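Local coordinates for 3-hydroxyacyl-CoA dehydrogenase (Burkholderia thailandensis, PDB 4XGN), which binds NAD in a Rossmann fold and probably catalyses the NAD-dependent oxidation of 3-hydroxyacyl-CoA to 3-oxoacyl-CoA, at residues V60-D65 against A72-A77; V147-A152 against A229-L234; P196-T201 against I255-K260. All blocks are in the same frame, centred on the assembly; numbering follows the deposited sequence.

Interaction 1: V60-D65 against A72-A77; sequences VFVRCD and AQAAVA. With NAD (nicotinamide-adenine-dinucleotide), chain I.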
loop_
_atom_site.group_PDB
_atom_site.type_symbol
_atom_site.label_atom_id
_atom_site.label_comp_id
_atom_site.label_asym_id
_atom_site.label_seq_id
_atom_site.Cartn_x
_atom_site.Cartn_y
_atom_site.Cartn_z
ATOM N N VAL A 60 -24.246 29.375 3.411
ATOM C CA VAL A 60 -24.050 30.210 2.228
ATOM C C VAL A 60 -23.729 29.307 1.049
ATOM O O VAL A 60 -22.995 28.354 1.205
ATOM C CB VAL A 60 -22.886 31.212 2.476
ATOM C CG1 VAL A 60 -22.452 31.948 1.216
ATOM C CG2 VAL A 60 -23.234 32.169 3.612
ATOM N N PHE A 61 -24.335 29.587 -0.092
ATOM C CA PHE A 61 -23.913 28.946 -1.365
ATOM C C PHE A 61 -23.109 29.881 -2.237
ATOM O O PHE A 61 -23.429 31.064 -2.395
ATOM C CB PHE A 61 -25.133 28.476 -2.158
ATOM C CG PHE A 61 -24.801 27.933 -3.491
ATOM C CD1 PHE A 61 -24.219 26.703 -3.582
ATOM C CD2 PHE A 61 -25.015 28.644 -4.648
ATOM C CE1 PHE A 61 -23.842 26.190 -4.812
ATOM C CE2 PHE A 61 -24.642 28.135 -5.894
ATOM C CZ PHE A 61 -24.067 26.907 -5.967
ATOM N N VAL A 62 -22.067 29.330 -2.869
ATOM C CA VAL A 62 -21.289 30.018 -3.899
ATOM C C VAL A 62 -21.195 29.101 -5.119
ATOM O O VAL A 62 -20.720 27.970 -5.014
ATOM C CB VAL A 62 -19.880 30.306 -3.381
ATOM C CG1 VAL A 62 -19.003 30.976 -4.430
ATOM C CG2 VAL A 62 -19.944 31.046 -2.074
ATOM N N ARG A 63 -21.652 29.586 -6.283
ATOM C CA ARG A 63 -21.411 28.860 -7.545
ATOM C C ARG A 63 -19.911 28.806 -7.781
ATOM O O ARG A 63 -19.251 29.838 -7.913
ATOM C CB ARG A 63 -22.108 29.527 -8.707
ATOM C CG ARG A 63 -22.091 28.701 -9.979
ATOM C CD ARG A 63 -20.804 28.717 -10.753
ATOM N NE ARG A 63 -20.892 27.951 -12.004
ATOM C CZ ARG A 63 -19.866 27.732 -12.815
ATOM N NH1 ARG A 63 -18.680 28.288 -12.582
ATOM N NH2 ARG A 63 -20.042 27.013 -13.902
ATOM N N CYS A 64 -19.375 27.589 -7.781
ATOM C CA CYS A 64 -17.938 27.386 -7.778
ATOM C C CYS A 64 -17.563 26.173 -8.596
ATOM O O CYS A 64 -17.955 25.048 -8.289
ATOM C CB CYS A 64 -17.440 27.332 -6.335
ATOM S SG CYS A 64 -15.712 26.777 -6.151
ATOM N N ASP A 65 -16.883 26.417 -9.707
ATOM C CA ASP A 65 -16.227 25.354 -10.455
ATOM C C ASP A 65 -14.884 25.217 -9.845
ATOM O O ASP A 65 -14.065 26.122 -9.934
ATOM C CB ASP A 65 -16.119 25.716 -11.926
ATOM C CG ASP A 65 -15.552 24.597 -12.797
ATOM O OD1 ASP A 65 -14.805 23.703 -12.280
ATOM O OD2 ASP A 65 -15.853 24.668 -14.040
ATOM N N ALA A 72 -12.531 29.255 -6.676
ATOM C CA ALA A 72 -11.937 28.863 -5.392
ATOM C C ALA A 72 -11.818 30.067 -4.488
ATOM O O ALA A 72 -12.148 29.999 -3.286
ATOM C CB ALA A 72 -10.555 28.166 -5.582
ATOM N N GLN A 73 -11.318 31.164 -5.042
ATOM C CA GLN A 73 -11.122 32.393 -4.253
ATOM C C GLN A 73 -12.424 32.918 -3.696
ATOM O O GLN A 73 -12.495 33.288 -2.526
ATOM C CB GLN A 73 -10.389 33.466 -5.065
ATOM C CG GLN A 73 -8.940 33.099 -5.370
ATOM C CD GLN A 73 -8.270 34.008 -6.389
ATOM O OE1 GLN A 73 -8.915 34.618 -7.268
ATOM N NE2 GLN A 73 -6.959 34.075 -6.308
ATOM N N ALA A 74 -13.469 32.930 -4.517
ATOM C CA ALA A 74 -14.786 33.385 -4.056
ATOM C C ALA A 74 -15.343 32.508 -2.958
ATOM O O ALA A 74 -15.860 33.044 -1.959
ATOM C CB ALA A 74 -15.766 33.466 -5.241
ATOM N N ALA A 75 -15.142 31.187 -3.077
ATOM C CA ALA A 75 -15.725 30.256 -2.134
ATOM C C ALA A 75 -15.004 30.412 -0.812
ATOM O O ALA A 75 -15.650 30.487 0.235
ATOM C CB ALA A 75 -15.661 28.809 -2.631
ATOM N N VAL A 76 -13.673 30.516 -0.860
ATOM C CA VAL A 76 -12.913 30.749 0.382
ATOM C C VAL A 76 -13.224 32.104 1.022
ATOM O O VAL A 76 -13.296 32.179 2.267
ATOM C CB VAL A 76 -11.398 30.507 0.181
ATOM C CG1 VAL A 76 -10.580 30.866 1.415
ATOM C CG2 VAL A 76 -11.207 29.080 -0.209
ATOM N N ALA A 77 -13.429 33.131 0.213
ATOM C CA ALA A 77 -13.806 34.448 0.715
ATOM C C ALA A 77 -15.130 34.439 1.439
ATOM O O ALA A 77 -15.269 35.047 2.519
ATOM C CB ALA A 77 -13.820 35.470 -0.394
HETATM P PA NAD I . -22.768 13.587 -6.577
HETATM O O1A NAD I . -22.798 13.561 -8.063
HETATM O O2A NAD I . -24.053 13.335 -5.851
HETATM O O5B NAD I . -22.145 14.963 -6.040
HETATM C C5B NAD I . -21.033 15.561 -6.670
HETATM C C4B NAD I . -21.201 17.090 -6.630
HETATM O O4B NAD I . -20.108 17.522 -7.263
HETATM C C3B NAD I . -22.411 17.556 -7.479
HETATM O O3B NAD I . -23.354 18.294 -6.774
HETATM C C2B NAD I . -21.660 18.298 -8.600
HETATM O O2B NAD I . -22.532 19.303 -9.234
HETATM C C1B NAD I . -20.526 18.740 -8.062
HETATM N N9A NAD I . -19.503 18.985 -9.031
HETATM C C8A NAD I . -19.141 18.247 -10.128
HETATM N N7A NAD I . -18.151 18.900 -10.820
HETATM C C5A NAD I . -17.919 19.998 -10.114
HETATM C C6A NAD I . -17.022 21.014 -10.316
HETATM N N6A NAD I . -16.116 21.204 -11.402
HETATM N N1A NAD I . -16.978 22.027 -9.437
HETATM C C2A NAD I . -17.807 22.065 -8.348
HETATM N N3A NAD I . -18.690 21.046 -8.128
HETATM C C4A NAD I . -18.730 20.051 -9.039
HETATM O O3 NAD I . -21.731 12.396 -6.279
HETATM P PN NAD I . -21.156 11.990 -4.810
HETATM O O1N NAD I . -21.380 10.519 -4.692
HETATM O O2N NAD I . -21.697 12.807 -3.647
HETATM O O5D NAD I . -19.568 12.263 -4.980
HETATM C C5D NAD I . -18.800 12.946 -3.991
HETATM C C4D NAD I . -17.368 12.574 -4.024
HETATM O O4D NAD I . -17.317 11.267 -3.627
HETATM C C3D NAD I . -16.772 12.620 -5.454
HETATM O O3D NAD I . -15.478 13.043 -5.444
HETATM C C2D NAD I . -16.896 11.119 -5.839
HETATM O O2D NAD I . -15.986 10.784 -6.984
HETATM C C1D NAD I . -16.560 10.485 -4.736
HETATM N N1N NAD I . -16.970 9.096 -4.562
HETATM C C2N NAD I . -18.274 8.673 -4.665
HETATM C C3N NAD I . -18.632 7.341 -4.494
HETATM C C7N NAD I . -20.035 6.835 -4.648
HETATM O O7N NAD I . -20.224 5.643 -4.720
HETATM N N7N NAD I . -21.131 7.737 -4.667
HETATM C C4N NAD I . -17.613 6.416 -4.183
HETATM C C5N NAD I . -16.316 6.842 -4.043
HETATM C C6N NAD I . -15.995 8.170 -4.223
#
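V62 lays its CG1 methyl over the backbone of helix 69-82 where A74 passes into A75. Both methyls of V62 border CA of A75, CG1 at 4.1 Å and CG2 at 4.3 Å, and CG1 alone also meets CB of A74, at 4.2 Å. With CG1 anti to the backbone N (chi1 178°), the fork of the valine straddles A75 CA. Alanine on the helical side lets the strand come close: the CA atoms of V62 and A75 are 5.8 Å apart. Two residues on, C64 points the same way, with its sulfur against A72 and A75, neighbours about one turn apart on the helix. SG of C64 stands 4.1 Å from CB of A75 and 4.1 Å from N of A72, a van der Waals contact with no polar bond, so that the A75 methyl packs against the sulfur while its CA meets V62. A72 and V76 face helix 109-135, and F61, on the other face of the strand, packs on helix 47-57.

Beyond the strand end the chain turns to the cofactor. The CB of D65 points away from the helix, and the adenine amino group N6A of NAD donates to D65 OD1 at 3.0 Å, with an N-H...O angle of 152°. The same OD1 accepts from the backbone N of A67, a second bond that steadies the carboxylate beside the adenine amino group. An edge strand, its following helix and an adenine-binding aspartate at the strand's C-terminal end are typical of the Rossmann fold of short-chain dehydrogenases.

Interaction 2: V147-A152 against A229-L234; sequences VIVSTA and AEYAML. With NAD (nicotinamide-adenine-dinucleotide), chain I.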
loop_
_atom_site.group_PDB
_atom_site.type_symbol
_atom_site.label_atom_id
_atom_site.label_comp_id
_atom_site.label_asym_id
_atom_site.label_seq_id
_atom_site.Cartn_x
_atom_site.Cartn_y
_atom_site.Cartn_z
ATOM N N VAL A 147 -8.331 21.904 9.149
ATOM C CA VAL A 147 -8.201 20.538 8.728
ATOM C C VAL A 147 -8.813 20.441 7.360
ATOM O O VAL A 147 -9.832 21.079 7.088
ATOM C CB VAL A 147 -8.979 19.615 9.669
ATOM C CG1 VAL A 147 -8.935 18.158 9.196
ATOM C CG2 VAL A 147 -8.451 19.766 11.085
ATOM N N ILE A 148 -8.154 19.698 6.476
ATOM C CA ILE A 148 -8.576 19.540 5.092
ATOM C C ILE A 148 -8.875 18.068 4.881
ATOM O O ILE A 148 -8.024 17.240 5.177
ATOM C CB ILE A 148 -7.462 20.004 4.141
ATOM C CG1 ILE A 148 -7.332 21.500 4.279
ATOM C CG2 ILE A 148 -7.726 19.550 2.694
ATOM C CD1 ILE A 148 -6.220 22.216 3.582
ATOM N N VAL A 149 -10.049 17.768 4.353
ATOM C CA VAL A 149 -10.455 16.406 4.032
ATOM C C VAL A 149 -10.802 16.330 2.547
ATOM O O VAL A 149 -11.584 17.118 2.051
ATOM C CB VAL A 149 -11.679 15.973 4.833
ATOM C CG1 VAL A 149 -12.061 14.538 4.498
ATOM C CG2 VAL A 149 -11.396 16.081 6.338
ATOM N N SER A 150 -10.183 15.407 1.831
ATOM C CA SER A 150 -10.487 15.181 0.415
ATOM C C SER A 150 -11.058 13.794 0.194
ATOM O O SER A 150 -10.945 12.906 1.058
ATOM C CB SER A 150 -9.269 15.406 -0.413
ATOM O OG SER A 150 -8.741 16.712 -0.255
ATOM N N THR A 151 -11.723 13.637 -0.958
ATOM C CA THR A 151 -12.381 12.387 -1.283
ATOM C C THR A 151 -11.663 11.743 -2.446
ATOM O O THR A 151 -11.629 12.277 -3.563
ATOM C CB THR A 151 -13.873 12.581 -1.623
ATOM O OG1 THR A 151 -14.509 13.428 -0.629
ATOM C CG2 THR A 151 -14.558 11.236 -1.706
ATOM N N ALA A 152 -11.042 10.598 -2.203
ATOM C CA ALA A 152 -10.540 9.787 -3.232
ATOM C C ALA A 152 -11.661 8.770 -3.609
ATOM O O ALA A 152 -12.763 9.195 -3.939
ATOM C CB ALA A 152 -9.223 9.148 -2.834
ATOM N N ALA A 229 -24.545 9.892 5.323
ATOM C CA ALA A 229 -24.301 10.138 6.730
ATOM C C ALA A 229 -23.083 9.414 7.267
ATOM O O ALA A 229 -22.437 9.873 8.232
ATOM C CB ALA A 229 -25.531 9.784 7.567
ATOM N N GLU A 230 -22.802 8.247 6.710
ATOM C CA GLU A 230 -21.686 7.431 7.191
ATOM C C GLU A 230 -20.357 7.998 6.724
ATOM O O GLU A 230 -19.348 7.895 7.434
ATOM C CB GLU A 230 -21.888 5.991 6.755
ATOM C CG GLU A 230 -23.103 5.406 7.466
ATOM C CD GLU A 230 -23.656 4.124 6.886
ATOM O OE1 GLU A 230 -23.562 3.834 5.669
ATOM O OE2 GLU A 230 -24.261 3.375 7.707
ATOM N N TYR A 231 -20.333 8.552 5.511
ATOM C CA TYR A 231 -19.219 9.328 5.072
ATOM C C TYR A 231 -18.998 10.531 5.978
ATOM O O TYR A 231 -17.900 10.827 6.455
ATOM C CB TYR A 231 -19.414 9.759 3.597
ATOM C CG TYR A 231 -18.344 10.721 3.116
ATOM C CD1 TYR A 231 -18.494 12.064 3.274
ATOM C CD2 TYR A 231 -17.169 10.269 2.483
ATOM C CE1 TYR A 231 -17.508 12.939 2.865
ATOM C CE2 TYR A 231 -16.188 11.146 2.053
ATOM C CZ TYR A 231 -16.366 12.495 2.259
ATOM O OH TYR A 231 -15.418 13.418 1.855
ATOM N N ALA A 232 -20.104 11.232 6.236
ATOM C CA ALA A 232 -20.043 12.393 7.045
ATOM C C ALA A 232 -19.589 12.134 8.470
ATOM O O ALA A 232 -18.855 12.935 9.004
ATOM C CB ALA A 232 -21.395 13.061 7.064
ATOM N N MET A 233 -19.956 10.989 9.027
ATOM C CA MET A 233 -19.493 10.605 10.345
ATOM C C MET A 233 -17.976 10.507 10.385
ATOM O O MET A 233 -17.354 10.933 11.374
ATOM C CB MET A 233 -20.029 9.218 10.733
ATOM C CG MET A 233 -21.484 9.108 11.156
ATOM S SD MET A 233 -21.821 7.314 11.318
ATOM C CE MET A 233 -20.554 6.950 12.497
ATOM N N LEU A 234 -17.377 9.925 9.322
ATOM C CA LEU A 234 -15.937 9.827 9.283
ATOM C C LEU A 234 -15.281 11.187 9.113
ATOM O O LEU A 234 -14.235 11.463 9.698
ATOM C CB LEU A 234 -15.478 8.864 8.179
ATOM C CG LEU A 234 -13.971 8.569 8.092
ATOM C CD1 LEU A 234 -13.383 8.101 9.392
ATOM C CD2 LEU A 234 -13.746 7.605 6.946
HETATM P PA NAD I . -22.768 13.587 -6.577
HETATM O O1A NAD I . -22.798 13.561 -8.063
HETATM O O2A NAD I . -24.053 13.335 -5.851
HETATM O O5B NAD I . -22.145 14.963 -6.040
HETATM C C5B NAD I . -21.033 15.561 -6.670
HETATM C C4B NAD I . -21.201 17.090 -6.630
HETATM O O4B NAD I . -20.108 17.522 -7.263
HETATM C C3B NAD I . -22.411 17.556 -7.479
HETATM O O3B NAD I . -23.354 18.294 -6.774
HETATM C C2B NAD I . -21.660 18.298 -8.600
HETATM O O2B NAD I . -22.532 19.303 -9.234
HETATM C C1B NAD I . -20.526 18.740 -8.062
HETATM N N9A NAD I . -19.503 18.985 -9.031
HETATM C C8A NAD I . -19.141 18.247 -10.128
HETATM N N7A NAD I . -18.151 18.900 -10.820
HETATM C C5A NAD I . -17.919 19.998 -10.114
HETATM C C6A NAD I . -17.022 21.014 -10.316
HETATM N N6A NAD I . -16.116 21.204 -11.402
HETATM N N1A NAD I . -16.978 22.027 -9.437
HETATM C C2A NAD I . -17.807 22.065 -8.348
HETATM N N3A NAD I . -18.690 21.046 -8.128
HETATM C C4A NAD I . -18.730 20.051 -9.039
HETATM O O3 NAD I . -21.731 12.396 -6.279
HETATM P PN NAD I . -21.156 11.990 -4.810
HETATM O O1N NAD I . -21.380 10.519 -4.692
HETATM O O2N NAD I . -21.697 12.807 -3.647
HETATM O O5D NAD I . -19.568 12.263 -4.980
HETATM C C5D NAD I . -18.800 12.946 -3.991
HETATM C C4D NAD I . -17.368 12.574 -4.024
HETATM O O4D NAD I . -17.317 11.267 -3.627
HETATM C C3D NAD I . -16.772 12.620 -5.454
HETATM O O3D NAD I . -15.478 13.043 -5.444
HETATM C C2D NAD I . -16.896 11.119 -5.839
HETATM O O2D NAD I . -15.986 10.784 -6.984
HETATM C C1D NAD I . -16.560 10.485 -4.736
HETATM N N1N NAD I . -16.970 9.096 -4.562
HETATM C C2N NAD I . -18.274 8.673 -4.665
HETATM C C3N NAD I . -18.632 7.341 -4.494
HETATM C C7N NAD I . -20.035 6.835 -4.648
HETATM O O7N NAD I . -20.224 5.643 -4.720
HETATM N N7N NAD I . -21.131 7.737 -4.667
HETATM C C4N NAD I . -17.613 6.416 -4.183
HETATM C C5N NAD I . -16.316 6.842 -4.043
HETATM C C6N NAD I . -15.995 8.170 -4.223
#
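Strand 147-151 and the helical segment 229-234 keep well apart as backbones, the nearest CA pairs being T151 with Y231 at 9.8 Å and V149 with L234 at 10.0 Å, and a single long side chain spans the gap. Y231 sends its ring from the helix to the strand, CG anti to the backbone N (chi1 173°), and its phenol oxygen arrives at the threonine hydroxyl. Y231 OH donates to T151 OG1 over 2.6 Å, a short bond between two buried hydroxyls. Two residues earlier, on the same face of the strand, CG1 of V149 just reaches Y231 OH at 4.4 Å.

The helix belongs to the layer that covers one face of the central parallel sheet of the Rossmann fold, and Y231 fills the space between it and the C-terminal end of the strand, packing also on L25 and T29 of helix 24-35. T151 OG1 is bonded to N90 O as well, so two polar partners fix the rotation of the threonine. That rotation leaves its methyl facing the cofactor: T151 CG2 lies 3.4 Å from NAD O4D, in the nicotinamide ribose. Next in the chain, A152 O comes within 3.4 Å of NAD C6N at the nicotinamide ring.

Interaction 3: P196-T201 against I255-K260; sequences PGIFET and IRMQPK. With NAD (nicotinamide-adenine-dinucleotide), chain I; EDO (1,2-ethanediol), chain K.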
loop_
_atom_site.group_PDB
_atom_site.type_symbol
_atom_site.label_atom_id
_atom_site.label_comp_id
_atom_site.label_asym_id
_atom_site.label_seq_id
_atom_site.Cartn_x
_atom_site.Cartn_y
_atom_site.Cartn_z
ATOM N N PRO A 196 -13.971 6.346 -0.364
ATOM C CA PRO A 196 -15.205 5.573 -0.255
ATOM C C PRO A 196 -15.311 4.420 -1.238
ATOM O O PRO A 196 -14.715 4.454 -2.332
ATOM C CB PRO A 196 -16.322 6.623 -0.510
ATOM C CG PRO A 196 -15.626 7.956 -0.478
ATOM C CD PRO A 196 -14.214 7.727 -0.840
ATOM N N GLY A 197 -16.063 3.393 -0.852
ATOM C CA GLY A 197 -16.403 2.309 -1.742
ATOM C C GLY A 197 -17.580 2.643 -2.652
ATOM O O GLY A 197 -17.378 3.231 -3.726
ATOM N N ILE A 198 -18.785 2.222 -2.273
ATOM C CA ILE A 198 -19.950 2.505 -3.103
ATOM C C ILE A 198 -21.020 3.065 -2.205
ATOM O O ILE A 198 -21.431 2.393 -1.249
ATOM C CB ILE A 198 -20.500 1.282 -3.861
ATOM C CG1 ILE A 198 -19.370 0.428 -4.442
ATOM C CG2 ILE A 198 -21.451 1.765 -4.964
ATOM C CD1 ILE A 198 -19.829 -0.980 -4.674
ATOM N N PHE A 199 -21.471 4.274 -2.557
ATOM C CA PHE A 199 -22.406 5.037 -1.755
ATOM C C PHE A 199 -23.627 5.412 -2.545
ATOM O O PHE A 199 -23.530 5.747 -3.726
ATOM C CB PHE A 199 -21.736 6.298 -1.159
ATOM C CG PHE A 199 -20.987 6.022 0.096
ATOM C CD1 PHE A 199 -19.797 5.273 0.074
ATOM C CD2 PHE A 199 -21.501 6.419 1.326
ATOM C CE1 PHE A 199 -19.127 4.983 1.238
ATOM C CE2 PHE A 199 -20.821 6.144 2.467
ATOM C CZ PHE A 199 -19.654 5.418 2.451
ATOM N N GLU A 200 -24.765 5.376 -1.866
ATOM C CA GLU A 200 -26.037 5.750 -2.475
ATOM C C GLU A 200 -26.192 7.280 -2.667
ATOM O O GLU A 200 -26.605 7.985 -1.745
ATOM C CB GLU A 200 -27.185 5.188 -1.655
ATOM C CG GLU A 200 -28.525 5.351 -2.340
ATOM C CD GLU A 200 -29.620 4.787 -1.509
ATOM O OE1 GLU A 200 -30.026 5.460 -0.565
ATOM O OE2 GLU A 200 -30.035 3.649 -1.768
ATOM N N THR A 201 -25.841 7.764 -3.862
ATOM C CA THR A 201 -25.943 9.162 -4.201
ATOM C C THR A 201 -26.374 9.313 -5.658
ATOM O O THR A 201 -26.300 8.367 -6.414
ATOM C CB THR A 201 -24.581 9.879 -4.041
ATOM O OG1 THR A 201 -23.683 9.462 -5.094
ATOM C CG2 THR A 201 -23.975 9.613 -2.708
ATOM N N ILE A 255 -15.190 -4.188 0.747
ATOM C CA ILE A 255 -15.213 -4.637 -0.653
ATOM C C ILE A 255 -13.843 -4.381 -1.284
ATOM O O ILE A 255 -13.122 -3.412 -0.916
ATOM C CB ILE A 255 -16.344 -3.912 -1.441
ATOM C CG1 ILE A 255 -16.792 -4.699 -2.691
ATOM C CG2 ILE A 255 -15.933 -2.474 -1.796
ATOM C CD1 ILE A 255 -18.060 -4.161 -3.324
ATOM N N ARG A 256 -13.511 -5.222 -2.267
ATOM C CA ARG A 256 -12.397 -5.005 -3.160
ATOM C C ARG A 256 -12.988 -5.135 -4.564
ATOM O O ARG A 256 -13.591 -6.129 -4.893
ATOM C CB ARG A 256 -11.259 -6.021 -2.902
ATOM C CG ARG A 256 -10.640 -5.883 -1.504
ATOM C CD ARG A 256 -9.874 -4.568 -1.375
ATOM N NE ARG A 256 -9.163 -4.422 -0.090
ATOM C CZ ARG A 256 -9.716 -3.974 1.027
ATOM N NH1 ARG A 256 -11.025 -3.638 1.104
ATOM N NH2 ARG A 256 -8.962 -3.865 2.101
ATOM N N MET A 257 -12.873 -4.102 -5.370
ATOM C CA MET A 257 -13.581 -4.087 -6.655
ATOM C C MET A 257 -12.900 -4.974 -7.702
ATOM O O MET A 257 -11.682 -4.867 -7.907
ATOM C CB MET A 257 -13.633 -2.674 -7.202
ATOM C CG MET A 257 -14.189 -1.682 -6.227
ATOM S SD MET A 257 -15.892 -2.042 -5.644
ATOM C CE MET A 257 -16.823 -2.050 -7.148
ATOM N N GLN A 258 -13.725 -5.781 -8.365
ATOM C CA GLN A 258 -13.267 -6.744 -9.366
ATOM C C GLN A 258 -13.189 -6.008 -10.699
ATOM O O GLN A 258 -13.673 -4.897 -10.806
ATOM C CB GLN A 258 -14.224 -7.957 -9.409
ATOM C CG GLN A 258 -14.197 -8.634 -8.015
ATOM C CD GLN A 258 -15.320 -9.632 -7.703
ATOM O OE1 GLN A 258 -16.191 -9.948 -8.532
ATOM N NE2 GLN A 258 -15.306 -10.131 -6.442
ATOM N N PRO A 259 -12.569 -6.623 -11.709
ATOM C CA PRO A 259 -12.451 -5.926 -13.007
ATOM C C PRO A 259 -13.793 -5.458 -13.589
ATOM O O PRO A 259 -13.865 -4.361 -14.152
ATOM C CB PRO A 259 -11.787 -6.974 -13.902
ATOM C CG PRO A 259 -10.926 -7.745 -12.941
ATOM C CD PRO A 259 -11.742 -7.858 -11.668
ATOM N N LYS A 260 -14.821 -6.295 -13.458
ATOM C CA LYS A 260 -16.175 -5.941 -13.887
ATOM C C LYS A 260 -17.153 -6.099 -12.738
ATOM O O LYS A 260 -18.253 -5.502 -12.869
ATOM C CB LYS A 260 -16.628 -6.776 -15.088
HETATM P PA NAD I . -22.768 13.587 -6.577
HETATM O O1A NAD I . -22.798 13.561 -8.063
HETATM O O2A NAD I . -24.053 13.335 -5.851
HETATM O O5B NAD I . -22.145 14.963 -6.040
HETATM C C5B NAD I . -21.033 15.561 -6.670
HETATM C C4B NAD I . -21.201 17.090 -6.630
HETATM O O4B NAD I . -20.108 17.522 -7.263
HETATM C C3B NAD I . -22.411 17.556 -7.479
HETATM O O3B NAD I . -23.354 18.294 -6.774
HETATM C C2B NAD I . -21.660 18.298 -8.600
HETATM O O2B NAD I . -22.532 19.303 -9.234
HETATM C C1B NAD I . -20.526 18.740 -8.062
HETATM N N9A NAD I . -19.503 18.985 -9.031
HETATM C C8A NAD I . -19.141 18.247 -10.128
HETATM N N7A NAD I . -18.151 18.900 -10.820
HETATM C C5A NAD I . -17.919 19.998 -10.114
HETATM C C6A NAD I . -17.022 21.014 -10.316
HETATM N N6A NAD I . -16.116 21.204 -11.402
HETATM N N1A NAD I . -16.978 22.027 -9.437
HETATM C C2A NAD I . -17.807 22.065 -8.348
HETATM N N3A NAD I . -18.690 21.046 -8.128
HETATM C C4A NAD I . -18.730 20.051 -9.039
HETATM O O3 NAD I . -21.731 12.396 -6.279
HETATM P PN NAD I . -21.156 11.990 -4.810
HETATM O O1N NAD I . -21.380 10.519 -4.692
HETATM O O2N NAD I . -21.697 12.807 -3.647
HETATM O O5D NAD I . -19.568 12.263 -4.980
HETATM C C5D NAD I . -18.800 12.946 -3.991
HETATM C C4D NAD I . -17.368 12.574 -4.024
HETATM O O4D NAD I . -17.317 11.267 -3.627
HETATM C C3D NAD I . -16.772 12.620 -5.454
HETATM O O3D NAD I . -15.478 13.043 -5.444
HETATM C C2D NAD I . -16.896 11.119 -5.839
HETATM O O2D NAD I . -15.986 10.784 -6.984
HETATM C C1D NAD I . -16.560 10.485 -4.736
HETATM N N1N NAD I . -16.970 9.096 -4.562
HETATM C C2N NAD I . -18.274 8.673 -4.665
HETATM C C3N NAD I . -18.632 7.341 -4.494
HETATM C C7N NAD I . -20.035 6.835 -4.648
HETATM O O7N NAD I . -20.224 5.643 -4.720
HETATM N N7N NAD I . -21.131 7.737 -4.667
HETATM C C4N NAD I . -17.613 6.416 -4.183
HETATM C C5N NAD I . -16.316 6.842 -4.043
HETATM C C6N NAD I . -15.995 8.170 -4.223
HETATM C C1 EDO K . -17.149 -7.034 -5.997
HETATM O O1 EDO K . -16.005 -7.052 -5.153
HETATM C C2 EDO K . -17.290 -5.686 -6.690
HETATM O O2 EDO K . -16.517 -5.696 -7.871
#
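The nicotinamide pocket of this dehydrogenase is walled by the loop 196-201, and behind that wall I198 meets the C-terminal tail. The contact is small and apolar. I198 reaches out with its terminal methyl alone: CD1 lies 3.9 Å from CD1 of I255 and 4.0 Å from CE of M257. The two isoleucine side chains cross at about a right angle, whereas the methionine, bent at chi2 and chi3, curls its methyl back to the same I198 atom. A 1,2-ethanediol, probably from the crystallisation liquor, packs against I255 and M257; it donates to R256 O and accepts from Q258 N.

On its other side the loop grips NAD. F199 holds the carboxamide through its main chain, its N donating to O7N of NAD at 2.8 Å in a nearly straight bond (165°), while N7N of NAD returns a longer one to F199 O (3.3 Å). P196 lays its ring against the nicotinamide, CB coming to 3.5 Å of C5N of NAD. T201 closes the site at the pyrophosphate: its hydroxyl, in the position between backbone N and carbonyl carbon (chi1 72°), donates to O1N of NAD over 2.6 Å and also accepts from the backbone N of M203.

The tail itself runs on into the assembly, where R182 of the third subunit donates to M257 O. A proline-glycine pair at the end of strand 189-196, leading into a loop with main-chain bonds to the carboxamide and a threonine at the phosphate, is characteristic of the nicotinamide site of short-chain dehydrogenases.

In the fold
All three contacts are largely buried and touch the same NAD, but at different stations. Interaction 1 sits by the outermost strand at the adenine end; interaction 3, about 30 Å away between centres and across the middle of the chain, lies behind the nicotinamide; interaction 2 is closest to the centre of the chain. Interactions 1 and 2 both pack a helix on the central sheet, one by apolar contact with small residues, the other through a buried hydroxyl pair. Interaction 3 joins two irregular segments by methyl contacts. Interactions 2 and 3 meet directly, P196 packing on T151 and Y231, and both reach the second subunit.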